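Dipeptidase AC. Metallo peptidase. MEROPS family M19 (Rhodobacter sphaeroides, PDB 3LY0) probably hydrolyses dipeptides as a metallodipeptidase, and holds zinc ions together with a phosphinate mimic of L-Ala-D-Ala in its active site. Local coordinates at residues A278-G281 and W282-L286; A310-P313 and Q314-D318; R340-C343 and H344-Y348; H291-R295 and L296-H300; A317-T320 and G321-A324. All coordinates share one frame; numbering follows the deposited sequence.

Contact 1 (A278-G281 and W282-L286); sequences AEMG and WEPVL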
loop_
_atom_site.group_PDB
_atom_site.type_symbol
_atom_site.label_atom_id
_atom_site.label_comp_id
_atom_site.label_asym_id
_atom_site.label_seq_id
_atom_site.Cartn_x
_atom_site.Cartn_y
_atom_site.Cartn_z
ATOM N N ALA A 278 -6.130 -9.012 16.260
ATOM C CA ALA A 278 -5.007 -9.787 15.747
ATOM C C ALA A 278 -5.110 -11.284 16.060
ATOM O O ALA A 278 -4.277 -12.069 15.595
ATOM C CB ALA A 278 -3.694 -9.231 16.296
ATOM N N GLU A 279 -6.108 -11.674 16.858
ATOM C CA GLU A 279 -6.271 -13.071 17.267
ATOM C C GLU A 279 -6.976 -13.875 16.181
ATOM O O GLU A 279 -8.206 -13.989 16.152
ATOM C CB GLU A 279 -7.035 -13.162 18.594
ATOM C CG GLU A 279 -7.352 -14.587 19.033
ATOM C CD GLU A 279 -8.217 -14.637 20.283
ATOM O OE1 GLU A 279 -8.937 -15.643 20.470
ATOM O OE2 GLU A 279 -8.184 -13.665 21.071
ATOM N N MET A 280 -6.168 -14.420 15.278
ATOM C CA MET A 280 -6.654 -15.147 14.118
ATOM C C MET A 280 -5.533 -16.064 13.657
ATOM O O MET A 280 -4.387 -15.912 14.072
ATOM C CB MET A 280 -7.015 -14.177 12.989
ATOM C CG MET A 280 -5.843 -13.286 12.534
ATOM S SD MET A 280 -6.263 -12.059 11.250
ATOM C CE MET A 280 -6.289 -13.064 9.780
ATOM N N GLY A 281 -5.871 -17.008 12.787
ATOM C CA GLY A 281 -4.884 -17.932 12.262
ATOM C C GLY A 281 -4.547 -17.652 10.810
ATOM O O GLY A 281 -4.839 -16.572 10.285
ATOM N N TRP A 282 -3.927 -18.626 10.158
ATOM C CA TRP A 282 -3.528 -18.479 8.754
ATOM C C TRP A 282 -4.686 -18.620 7.756
ATOM O O TRP A 282 -4.586 -18.148 6.621
ATOM C CB TRP A 282 -2.424 -19.480 8.398
ATOM C CG TRP A 282 -1.161 -19.273 9.150
ATOM C CD1 TRP A 282 -0.576 -20.146 10.027
ATOM C CD2 TRP A 282 -0.310 -18.119 9.107
ATOM N NE1 TRP A 282 0.584 -19.610 10.522
ATOM C CE2 TRP A 282 0.768 -18.363 9.980
ATOM C CE3 TRP A 282 -0.359 -16.902 8.419
ATOM C CZ2 TRP A 282 1.790 -17.439 10.184
ATOM C CZ3 TRP A 282 0.662 -15.988 8.622
ATOM C CH2 TRP A 282 1.715 -16.259 9.497
ATOM N N GLU A 283 -5.770 -19.285 8.154
ATOM C CA GLU A 283 -6.860 -19.575 7.220
ATOM C C GLU A 283 -7.355 -18.357 6.425
ATOM O O GLU A 283 -7.531 -18.441 5.212
ATOM C CB GLU A 283 -8.064 -20.216 7.932
ATOM C CG GLU A 283 -7.846 -21.554 8.618
ATOM C CD GLU A 283 -9.118 -22.039 9.311
ATOM O OE1 GLU A 283 -10.131 -21.301 9.274
ATOM O OE2 GLU A 283 -9.118 -23.149 9.889
ATOM N N PRO A 284 -7.617 -17.228 7.106
ATOM C CA PRO A 284 -8.148 -16.095 6.334
ATOM C C PRO A 284 -7.129 -15.532 5.345
ATOM O O PRO A 284 -7.504 -15.063 4.268
ATOM C CB PRO A 284 -8.478 -15.052 7.416
ATOM C CG PRO A 284 -8.659 -15.877 8.680
ATOM C CD PRO A 284 -7.645 -16.970 8.557
ATOM N N VAL A 285 -5.856 -15.566 5.709
ATOM C CA VAL A 285 -4.804 -15.095 4.809
ATOM C C VAL A 285 -4.813 -15.933 3.529
ATOM O O VAL A 285 -4.807 -15.403 2.422
ATOM C CB VAL A 285 -3.427 -15.187 5.477
ATOM C CG1 VAL A 285 -2.318 -14.822 4.490
ATOM C CG2 VAL A 285 -3.372 -14.278 6.714
ATOM N N LEU A 286 -4.865 -17.253 3.682
ATOM C CA LEU A 286 -4.838 -18.137 2.523
ATOM C C LEU A 286 -6.143 -18.116 1.747
ATOM O O LEU A 286 -6.170 -18.359 0.545
ATOM C CB LEU A 286 -4.503 -19.563 2.956
ATOM C CG LEU A 286 -3.060 -19.716 3.427
ATOM C CD1 LEU A 286 -2.863 -21.073 4.091
ATOM C CD2 LEU A 286 -2.091 -19.510 2.260
#
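M280 meets P284 with the last atom of its chain. From CB the side chain starts in the tight position between the backbone N and the carbonyl carbon (chi1 58°). This sends CG and SD past the ring of P313. The chain is straight at chi2 and bends at chi3 (-78°), so that CE turns toward the start of the helix. There CE lies 3.8 Å from both CB and CG of P284. The two side chains slide past each other in opposite directions, and one methyl meets the CB-CG side of the ring. CE of M280 also comes near V285, with CG2 at 4.4 Å.

G281 makes the next link. Its carbonyl O sits 3.3 Å from CD of P284, a packing contact with no hydrogen bond. W282 turns its side chain away from the loop. A helical bond from L286 N to W282 O follows at 3.1 Å.

The segment leads from a surface loop into helix 283-296 of this TIM-barrel family member. M280 and V285 both touch L270 of helix 267-270. W282 instead lies on L325 and A328 of helix 322-332, with I316 beside it, and V285 also touches L325. The start of the helix thus touches helices 267-270 and 322-332.

Contact 2 (A310-P313 and Q314-D318); sequences ATIP and QGIAD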
loop_
_atom_site.group_PDB
_atom_site.type_symbol
_atom_site.label_atom_id
_atom_site.label_comp_id
_atom_site.label_asym_id
_atom_site.label_seq_id
_atom_site.Cartn_x
_atom_site.Cartn_y
_atom_site.Cartn_z
ATOM N N ALA A 310 -1.504 -0.560 10.084
ATOM C CA ALA A 310 -2.678 -1.294 10.555
ATOM C C ALA A 310 -2.286 -2.399 11.523
ATOM O O ALA A 310 -1.136 -2.812 11.572
ATOM C CB ALA A 310 -3.412 -1.894 9.368
ATOM N N THR A 311 -3.257 -2.898 12.280
ATOM C CA THR A 311 -3.036 -4.102 13.078
ATOM C C THR A 311 -3.022 -5.304 12.138
ATOM O O THR A 311 -3.892 -5.420 11.271
ATOM C CB THR A 311 -4.151 -4.298 14.117
ATOM O OG1 THR A 311 -4.173 -3.164 14.993
ATOM C CG2 THR A 311 -3.903 -5.562 14.939
ATOM N N ILE A 312 -2.049 -6.197 12.319
ATOM C CA ILE A 312 -1.888 -7.356 11.437
ATOM C C ILE A 312 -2.018 -8.656 12.252
ATOM O O ILE A 312 -2.060 -8.603 13.484
ATOM C CB ILE A 312 -0.541 -7.274 10.654
ATOM C CG1 ILE A 312 0.656 -7.437 11.600
ATOM C CG2 ILE A 312 -0.456 -5.951 9.891
ATOM C CD1 ILE A 312 2.028 -7.390 10.906
ATOM N N PRO A 313 -2.097 -9.816 11.578
ATOM C CA PRO A 313 -2.332 -11.069 12.313
ATOM C C PRO A 313 -1.213 -11.390 13.296
ATOM O O PRO A 313 -0.045 -11.147 13.014
ATOM C CB PRO A 313 -2.373 -12.130 11.202
ATOM C CG PRO A 313 -2.697 -11.350 9.941
ATOM C CD PRO A 313 -2.004 -10.039 10.125
ATOM N N GLN A 314 -1.580 -11.954 14.446
ATOM C CA GLN A 314 -0.595 -12.300 15.463
ATOM C C GLN A 314 0.510 -13.222 14.940
ATOM O O GLN A 314 1.652 -13.145 15.396
ATOM C CB GLN A 314 -1.282 -12.923 16.685
ATOM C CG GLN A 314 -1.961 -14.261 16.406
ATOM C CD GLN A 314 -2.830 -14.743 17.558
ATOM O OE1 GLN A 314 -2.893 -14.110 18.612
ATOM N NE2 GLN A 314 -3.508 -15.869 17.355
ATOM N N GLY A 315 0.172 -14.071 13.970
ATOM C CA GLY A 315 1.128 -14.999 13.381
ATOM C C GLY A 315 2.218 -14.333 12.558
ATOM O O GLY A 315 3.279 -14.914 12.332
ATOM N N ILE A 316 1.943 -13.115 12.094
ATOM C CA ILE A 316 2.958 -12.315 11.406
ATOM C C ILE A 316 3.608 -11.342 12.391
ATOM O O ILE A 316 4.825 -11.356 12.560
ATOM C CB ILE A 316 2.358 -11.549 10.213
ATOM C CG1 ILE A 316 1.735 -12.527 9.211
ATOM C CG2 ILE A 316 3.431 -10.718 9.512
ATOM C CD1 ILE A 316 0.955 -11.850 8.081
ATOM N N ALA A 317 2.787 -10.517 13.039
ATOM C CA ALA A 317 3.209 -9.617 14.131
ATOM C C ALA A 317 4.053 -8.405 13.730
ATOM O O ALA A 317 3.820 -7.294 14.209
ATOM C CB ALA A 317 3.898 -10.403 15.254
ATOM N N ASP A 318 5.037 -8.617 12.867
ATOM C CA ASP A 318 5.867 -7.530 12.363
ATOM C C ASP A 318 6.646 -8.102 11.192
ATOM O O ASP A 318 6.372 -9.221 10.759
ATOM C CB ASP A 318 6.803 -7.011 13.452
ATOM C CG ASP A 318 7.578 -8.122 14.130
ATOM O OD1 ASP A 318 8.307 -8.853 13.431
ATOM O OD2 ASP A 318 7.437 -8.271 15.361
#
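P313 O is gripped by two backbone N-H groups from the turn that follows it. A317 N donates to it over 2.9 Å and arrives nearly along the C=O axis. I316 N donates over 2.9 Å as well, but from above the carbonyl plane, 53° out of it. One buried oxygen thus closes a single helix-like turn that does not continue as a helix. The chain breaks away at A317, which has a positive phi of 72°. D318 N bonds back to I316 O at 2.8 Å, making a classic gamma turn centred on A317.

Two apolar contacts back this turn. The P313 ring and I316 lie side by side and point the same way, with CD of P313 4.0 Å from CD1 of I316. I312 starts in the position between its backbone N and carbonyl carbon (chi1 68°) and then runs straight. Its CD1 ends 3.6 Å from C of A317. It also meets CG2 of I316 at 3.9 Å. With an alanine here, the A317 peptide and I316 CG2 would probably lose the methyl packed on them, and a gap would open beside that peptide.

The turn belongs to the loop between strand 301-303 and helix 322-332. A310, earlier in this loop, touches the bound phosphinate. I312 rests on F265 and F307. Backbone bonds join T311 to T267, which opens helix 267-270, and Q314 to A278, before helix 283-296.

Contact 3 (R340-C343 and H344-Y348); sequences RKLC and HENWY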
loop_
_atom_site.group_PDB
_atom_site.type_symbol
_atom_site.label_atom_id
_atom_site.label_comp_id
_atom_site.label_asym_id
_atom_site.label_seq_id
_atom_site.Cartn_x
_atom_site.Cartn_y
_atom_site.Cartn_z
ATOM N N ARG A 340 7.831 -17.499 -5.449
ATOM C CA ARG A 340 8.692 -16.415 -5.908
ATOM C C ARG A 340 7.885 -15.290 -6.563
ATOM O O ARG A 340 8.173 -14.100 -6.366
ATOM C CB ARG A 340 9.773 -16.939 -6.856
ATOM C CG ARG A 340 10.794 -17.804 -6.132
ATOM C CD ARG A 340 12.001 -18.096 -7.012
ATOM N NE ARG A 340 11.670 -18.970 -8.133
ATOM C CZ ARG A 340 11.677 -20.298 -8.070
ATOM N NH1 ARG A 340 11.988 -20.913 -6.936
ATOM N NH2 ARG A 340 11.367 -21.014 -9.139
ATOM N N LYS A 341 6.872 -15.674 -7.332
ATOM C CA LYS A 341 5.968 -14.692 -7.936
ATOM C C LYS A 341 5.272 -13.843 -6.868
ATOM O O LYS A 341 5.264 -12.608 -6.954
ATOM C CB LYS A 341 4.925 -15.379 -8.816
ATOM C CG LYS A 341 5.481 -15.951 -10.113
ATOM C CD LYS A 341 4.378 -16.654 -10.870
ATOM C CE LYS A 341 4.874 -17.236 -12.182
ATOM N NZ LYS A 341 3.735 -17.745 -12.994
ATOM N N LEU A 342 4.683 -14.512 -5.879
ATOM C CA LEU A 342 3.916 -13.834 -4.841
ATOM C C LEU A 342 4.815 -12.983 -3.952
ATOM O O LEU A 342 4.401 -11.941 -3.445
ATOM C CB LEU A 342 3.172 -14.854 -3.979
ATOM C CG LEU A 342 2.141 -15.696 -4.719
ATOM C CD1 LEU A 342 1.592 -16.756 -3.790
ATOM C CD2 LEU A 342 1.006 -14.822 -5.261
ATOM N N CYS A 343 6.052 -13.419 -3.763
ATOM C CA CYS A 343 6.960 -12.726 -2.859
ATOM C C CYS A 343 7.622 -11.490 -3.462
ATOM O O CYS A 343 7.800 -10.490 -2.764
ATOM C CB CYS A 343 8.018 -13.686 -2.289
ATOM S SG CYS A 343 7.360 -14.833 -1.039
ATOM N N HIS A 344 7.999 -11.554 -4.739
ATOM C CA HIS A 344 8.601 -10.381 -5.370
ATOM C C HIS A 344 8.505 -10.298 -6.892
ATOM O O HIS A 344 8.480 -9.196 -7.438
ATOM C CB HIS A 344 10.074 -10.238 -4.962
ATOM C CG HIS A 344 10.929 -11.405 -5.354
ATOM N ND1 HIS A 344 11.311 -12.378 -4.456
ATOM C CD2 HIS A 344 11.483 -11.752 -6.543
ATOM C CE1 HIS A 344 12.061 -13.276 -5.072
ATOM N NE2 HIS A 344 12.177 -12.923 -6.340
ATOM N N GLU A 345 8.506 -11.431 -7.590
ATOM C CA GLU A 345 8.619 -11.355 -9.052
ATOM C C GLU A 345 7.452 -10.610 -9.690
ATOM O O GLU A 345 7.631 -9.868 -10.653
ATOM C CB GLU A 345 8.779 -12.743 -9.686
ATOM C CG GLU A 345 10.065 -13.466 -9.297
ATOM C CD GLU A 345 10.177 -14.839 -9.932
ATOM O OE1 GLU A 345 9.196 -15.295 -10.553
ATOM O OE2 GLU A 345 11.243 -15.476 -9.791
ATOM N N ASN A 346 6.253 -10.803 -9.155
ATOM C CA ASN A 346 5.085 -10.139 -9.723
ATOM C C ASN A 346 5.176 -8.612 -9.620
ATOM O O ASN A 346 4.855 -7.910 -10.577
ATOM C CB ASN A 346 3.786 -10.656 -9.094
ATOM C CG ASN A 346 3.458 -12.075 -9.526
ATOM O OD1 ASN A 346 4.050 -12.596 -10.469
ATOM N ND2 ASN A 346 2.511 -12.703 -8.849
ATOM N N TRP A 347 5.590 -8.095 -8.465
ATOM C CA TRP A 347 5.788 -6.650 -8.364
ATOM C C TRP A 347 6.812 -6.168 -9.373
ATOM O O TRP A 347 6.609 -5.134 -10.007
ATOM C CB TRP A 347 6.218 -6.204 -6.965
ATOM C CG TRP A 347 5.043 -5.945 -6.070
ATOM C CD1 TRP A 347 4.752 -6.571 -4.887
ATOM C CD2 TRP A 347 3.979 -5.007 -6.298
ATOM N NE1 TRP A 347 3.585 -6.075 -4.363
ATOM C CE2 TRP A 347 3.089 -5.111 -5.207
ATOM C CE3 TRP A 347 3.697 -4.085 -7.319
ATOM C CZ2 TRP A 347 1.935 -4.330 -5.104
ATOM C CZ3 TRP A 347 2.552 -3.302 -7.209
ATOM C CH2 TRP A 347 1.685 -3.436 -6.108
ATOM N N TYR A 348 7.919 -6.892 -9.514
ATOM C CA TYR A 348 8.961 -6.425 -10.426
ATOM C C TYR A 348 8.453 -6.375 -11.863
ATOM O O TYR A 348 8.748 -5.428 -12.590
ATOM C CB TYR A 348 10.237 -7.274 -10.324
ATOM C CG TYR A 348 10.905 -7.289 -8.963
ATOM C CD1 TYR A 348 10.608 -6.338 -7.992
ATOM C CD2 TYR A 348 11.849 -8.260 -8.656
ATOM C CE1 TYR A 348 11.228 -6.360 -6.750
ATOM C CE2 TYR A 348 12.471 -8.294 -7.413
ATOM C CZ TYR A 348 12.156 -7.340 -6.464
ATOM O OH TYR A 348 12.770 -7.366 -5.234
HETATM O O HOH W 1 5.378 -9.840 -6.045
#
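The H344 ring carries the R340 carbonyl on one face: R340 O stands 3.9 Å above the plane, over the ring centre. The first torsion of H344 (chi1 61°) folds the ring beneath that oxygen. H344 ND1 bonds to P8 O, and H127 meets the same ring. H344 O in turn stands 3.4 Å above one face of the Y348 ring, toward its rim. At the edge of the R340 guanidinium, in its plane, lies OE2 of E345, but R340 NE to E345 OE2 is a long 3.9 Å salt bridge. The carboxylate is turned 56° from the guanidinium. The two chains run side by side, and E345 OE2 also touches CB of R340 at 3.6 Å. In place of E345, an alanine would probably leave the guanidinium without its carboxylate mate and free to turn.

The N346 amide crosses K341, with OD1 3.4 Å from CB of K341. Its ND2 is spent on V301 O and E298 O. The end of K341 leads away to a salt bridge with D299.

R340 O accepts from H344 N and E345 N, each at 3.0 Å, from opposite faces of its plane. K341 O accepts from N346 N at 3.0 Å, on a lone pair. The bonds from E345 N and N346 N span five residues, as in a pi-type turn; that from H344 N is an ordinary helical one. Water 1 accepts from W347 N and lies 2.9 Å from K341 O, to which it probably donates.

Shared carbonyls and a water thus satisfy the N-H groups of a widened helix, while the charged pair adds only a weak link.

Contact 4 (H291-R295 and L296-H300); sequences HLIDR and LGEDH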
loop_
_atom_site.group_PDB
_atom_site.type_symbol
_atom_site.label_atom_id
_atom_site.label_comp_id
_atom_site.label_asym_id
_atom_site.label_seq_id
_atom_site.Cartn_x
_atom_site.Cartn_y
_atom_site.Cartn_z
ATOM N N HIS A 291 -8.345 -16.743 -3.368
ATOM C CA HIS A 291 -9.373 -16.072 -4.152
ATOM C C HIS A 291 -8.753 -15.105 -5.153
ATOM O O HIS A 291 -9.152 -15.057 -6.318
ATOM C CB HIS A 291 -10.382 -15.343 -3.257
ATOM C CG HIS A 291 -11.601 -14.883 -3.989
ATOM N ND1 HIS A 291 -12.736 -15.658 -4.092
ATOM C CD2 HIS A 291 -11.858 -13.745 -4.672
ATOM C CE1 HIS A 291 -13.643 -15.011 -4.802
ATOM N NE2 HIS A 291 -13.135 -13.847 -5.165
ATOM N N LEU A 292 -7.774 -14.336 -4.691
ATOM C CA LEU A 292 -7.082 -13.388 -5.561
ATOM C C LEU A 292 -6.337 -14.107 -6.680
ATOM O O LEU A 292 -6.448 -13.725 -7.843
ATOM C CB LEU A 292 -6.123 -12.511 -4.756
ATOM C CG LEU A 292 -6.794 -11.563 -3.754
ATOM C CD1 LEU A 292 -5.748 -10.933 -2.853
ATOM C CD2 LEU A 292 -7.570 -10.478 -4.483
ATOM N N ILE A 293 -5.601 -15.158 -6.326
ATOM C CA ILE A 293 -4.832 -15.904 -7.313
ATOM C C ILE A 293 -5.745 -16.549 -8.347
ATOM O O ILE A 293 -5.457 -16.547 -9.540
ATOM C CB ILE A 293 -3.930 -16.956 -6.645
ATOM C CG1 ILE A 293 -2.839 -16.250 -5.833
ATOM C CG2 ILE A 293 -3.290 -17.863 -7.697
ATOM C CD1 ILE A 293 -2.101 -17.137 -4.863
ATOM N N ASP A 294 -6.856 -17.106 -7.882
ATOM C CA ASP A 294 -7.783 -17.771 -8.786
ATOM C C ASP A 294 -8.366 -16.829 -9.837
ATOM O O ASP A 294 -8.502 -17.199 -11.002
ATOM C CB ASP A 294 -8.922 -18.420 -7.994
ATOM C CG ASP A 294 -9.822 -19.259 -8.869
ATOM O OD1 ASP A 294 -10.797 -18.708 -9.422
ATOM O OD2 ASP A 294 -9.545 -20.467 -9.011
ATOM N N ARG A 295 -8.720 -15.615 -9.428
ATOM C CA ARG A 295 -9.385 -14.693 -10.337
ATOM C C ARG A 295 -8.395 -13.811 -11.105
ATOM O O ARG A 295 -8.580 -13.542 -12.290
ATOM C CB ARG A 295 -10.407 -13.834 -9.585
ATOM C CG ARG A 295 -11.430 -14.637 -8.758
ATOM C CD ARG A 295 -12.075 -15.780 -9.546
ATOM N NE ARG A 295 -12.886 -16.649 -8.688
ATOM C CZ ARG A 295 -14.205 -16.547 -8.537
ATOM N NH1 ARG A 295 -14.888 -15.619 -9.194
ATOM N NH2 ARG A 295 -14.847 -17.384 -7.730
ATOM N N LEU A 296 -7.342 -13.354 -10.437
ATOM C CA LEU A 296 -6.372 -12.479 -11.095
ATOM C C LEU A 296 -5.327 -13.222 -11.916
ATOM O O LEU A 296 -4.783 -12.678 -12.879
ATOM C CB LEU A 296 -5.659 -11.616 -10.059
ATOM C CG LEU A 296 -6.546 -10.619 -9.332
ATOM C CD1 LEU A 296 -5.798 -10.082 -8.114
ATOM C CD2 LEU A 296 -6.965 -9.495 -10.287
ATOM N N GLY A 297 -5.037 -14.455 -11.519
ATOM C CA GLY A 297 -3.953 -15.211 -12.115
ATOM C C GLY A 297 -2.713 -15.140 -11.247
ATOM O O GLY A 297 -2.530 -14.180 -10.487
ATOM N N GLU A 298 -1.852 -16.142 -11.381
ATOM C CA GLU A 298 -0.667 -16.270 -10.549
ATOM C C GLU A 298 0.330 -15.136 -10.710
ATOM O O GLU A 298 1.172 -14.941 -9.846
ATOM C CB GLU A 298 0.064 -17.584 -10.847
ATOM C CG GLU A 298 -0.651 -18.841 -10.383
ATOM C CD GLU A 298 0.167 -20.094 -10.648
ATOM O OE1 GLU A 298 1.180 -20.003 -11.372
ATOM O OE2 GLU A 298 -0.203 -21.163 -10.120
ATOM N N ASP A 299 0.248 -14.403 -11.817
ATOM C CA ASP A 299 1.222 -13.347 -12.089
ATOM C C ASP A 299 0.784 -11.977 -11.574
ATOM O O ASP A 299 1.510 -10.998 -11.727
ATOM C CB ASP A 299 1.484 -13.241 -13.596
ATOM C CG ASP A 299 2.156 -14.476 -14.155
ATOM O OD1 ASP A 299 3.293 -14.781 -13.732
ATOM O OD2 ASP A 299 1.547 -15.137 -15.018
ATOM N N HIS A 300 -0.387 -11.901 -10.955
ATOM C CA HIS A 300 -0.981 -10.592 -10.681
ATOM C C HIS A 300 -1.346 -10.359 -9.222
ATOM O O HIS A 300 -2.190 -9.517 -8.916
ATOM C CB HIS A 300 -2.192 -10.369 -11.590
ATOM C CG HIS A 300 -1.871 -10.520 -13.043
ATOM N ND1 HIS A 300 -1.170 -9.568 -13.751
ATOM C CD2 HIS A 300 -2.124 -11.527 -13.915
ATOM C CE1 HIS A 300 -1.014 -9.976 -14.998
ATOM N NE2 HIS A 300 -1.588 -11.158 -15.126
#
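L296 overlaps L292 one helical turn earlier. The two side chains lie side by side and point the same way, and CD1 of L296 is 4.1 Å from CD2 of L292. Closer still is the backbone: CB of L296 lies 3.2 Å from L292 O. The same oxygen takes the last regular helical bond, from L296 N at 2.8 Å, with the N-H almost in line with the carbonyl. Both leucines rest on L251 of helix 248-256 and on V301 of the next strand.

The chain leaves the helix at G297. Its N still donates to I293 O over 2.9 Å, but the bond is bent (137°) and the donor stands above the carbonyl plane. G297 has phi 99° and psi 155°, where a CB would jam against the carbonyl O of L296. A type I turn from G297 to H300 follows, closed by H300 N to G297 O at 3.2 Å. Across the bend, CG2 of I293 crosses CG of E298 at 3.9 Å. The isoleucine puts this branch anti to its N, beside its carbonyl.

R295 bends at chi2 and pairs with D294, NE to OD1 at 3.0 Å. One face of its guanidinium lies over CE1 of H291.

The buried leucines make one side of the helix end apolar, while R295, D294 and E298 are exposed. R255 gives a further hydrogen bond to R295 O. A positive group there would probably offset the partial negative charge of the last carbonyls.

Contact 5 (A317-T320 and G321-A324); sequences ADVT and GLPA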
loop_
_atom_site.group_PDB
_atom_site.type_symbol
_atom_site.label_atom_id
_atom_site.label_comp_id
_atom_site.label_asym_id
_atom_site.label_seq_id
_atom_site.Cartn_x
_atom_site.Cartn_y
_atom_site.Cartn_z
ATOM N N ALA A 317 2.787 -10.517 13.039
ATOM C CA ALA A 317 3.209 -9.617 14.131
ATOM C C ALA A 317 4.053 -8.405 13.730
ATOM O O ALA A 317 3.820 -7.294 14.209
ATOM C CB ALA A 317 3.898 -10.403 15.254
ATOM N N ASP A 318 5.037 -8.617 12.867
ATOM C CA ASP A 318 5.867 -7.530 12.363
ATOM C C ASP A 318 6.646 -8.102 11.192
ATOM O O ASP A 318 6.372 -9.221 10.759
ATOM C CB ASP A 318 6.803 -7.011 13.452
ATOM C CG ASP A 318 7.578 -8.122 14.130
ATOM O OD1 ASP A 318 8.307 -8.853 13.431
ATOM O OD2 ASP A 318 7.437 -8.271 15.361
ATOM N N VAL A 319 7.607 -7.346 10.670
ATOM C CA VAL A 319 8.295 -7.779 9.459
ATOM C C VAL A 319 9.085 -9.084 9.655
ATOM O O VAL A 319 9.340 -9.807 8.685
ATOM C CB VAL A 319 9.190 -6.667 8.869
ATOM C CG1 VAL A 319 10.400 -6.423 9.755
ATOM C CG2 VAL A 319 9.637 -7.032 7.449
ATOM N N THR A 320 9.450 -9.405 10.900
ATOM C CA THR A 320 10.182 -10.657 11.140
ATOM C C THR A 320 9.266 -11.873 11.023
ATOM O O THR A 320 9.724 -13.019 11.110
ATOM C CB THR A 320 10.915 -10.688 12.508
ATOM O OG1 THR A 320 9.970 -10.837 13.579
ATOM C CG2 THR A 320 11.759 -9.440 12.706
ATOM N N GLY A 321 7.972 -11.630 10.835
ATOM C CA GLY A 321 7.019 -12.711 10.645
ATOM C C GLY A 321 6.852 -13.169 9.201
ATOM O O GLY A 321 6.098 -14.103 8.932
ATOM N N LEU A 322 7.525 -12.511 8.265
ATOM C CA LEU A 322 7.402 -12.919 6.867
ATOM C C LEU A 322 7.789 -14.386 6.640
ATOM O O LEU A 322 7.132 -15.082 5.867
ATOM C CB LEU A 322 8.185 -11.982 5.943
ATOM C CG LEU A 322 7.594 -10.573 5.812
ATOM C CD1 LEU A 322 8.527 -9.677 4.995
ATOM C CD2 LEU A 322 6.197 -10.593 5.205
ATOM N N PRO A 323 8.849 -14.868 7.315
ATOM C CA PRO A 323 9.159 -16.292 7.128
ATOM C C PRO A 323 8.047 -17.236 7.594
ATOM O O PRO A 323 7.786 -18.240 6.925
ATOM C CB PRO A 323 10.442 -16.483 7.949
ATOM C CG PRO A 323 11.109 -15.129 7.908
ATOM C CD PRO A 323 9.946 -14.145 7.985
ATOM N N ALA A 324 7.398 -16.931 8.715
ATOM C CA ALA A 324 6.272 -17.741 9.182
ATOM C C ALA A 324 5.118 -17.718 8.180
ATOM O O ALA A 324 4.459 -18.734 7.948
ATOM C CB ALA A 324 5.802 -17.270 10.549
HETATM O O HOH W 2 8.735 -15.708 11.059
#
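D318 OD1 takes two bonds from T320, beside the bond that D318 O accepts from G321 N. The T320 hydroxyl, OG1, reaches OD1 of D318 at 2.6 Å on its syn lone pair. T320 N reaches the same D318 OD1 at 2.8 Å on its anti lone pair, which makes an Asx turn. The first torsion of D318 (chi1 51°) turns the carboxylate toward T320 to do this. T320 carries its OG1 between its backbone N and carbonyl carbon (chi1 73°), facing the same oxygen. The aspartate head is thus held from two sides. It has a further weak, long ion pair with R44.

The backbone closes in two short steps. G321 N donates to D318 O over 2.9 Å, and L322 N donates to V319 O over 3.3 Å. Both donors stand well above the carbonyl plane. A CB on G321 would come tight against D318 O. P323 has no N-H to give, and its CD instead lies 3.3 Å from T320 O. Water 2 donates to that oxygen at 2.9 Å and accepts from A324 N, linking the two backbone groups.

On the inner side, CG2 of V319 crosses CD1 of L322 at 3.8 Å.

This is the start of helix 322-332, entered through a short 3-10 turn. L322 reaches F265, and V319 lies on F307 and L40. V319 and T320 touch R44 of helix 42-48, and a backbone bond joins V319 to H39.

Overall arrangement
The chain meets contact 1 first, where a surface loop enters helix 283-296. Contact 4 ends that helix and leads the chain toward strand 301-303. The loop beyond the strand is closed by contact 2, then by contact 5, which opens helix 322-332. These two overlap at A317 and D318. Contact 3 comes last, inside helix 336-354. All the other pairs follow in series, and none nests or crosses. In space the order changes. Contact 1 lies against contact 2 and touches contact 5. Contacts 1, 2 and 5 tie helices 283-296 and 322-332 to the loop that reaches the ligand. Contacts 3 and 4, centres about 12 Å apart, tie helix 336-354 to the far end of helix 283-296.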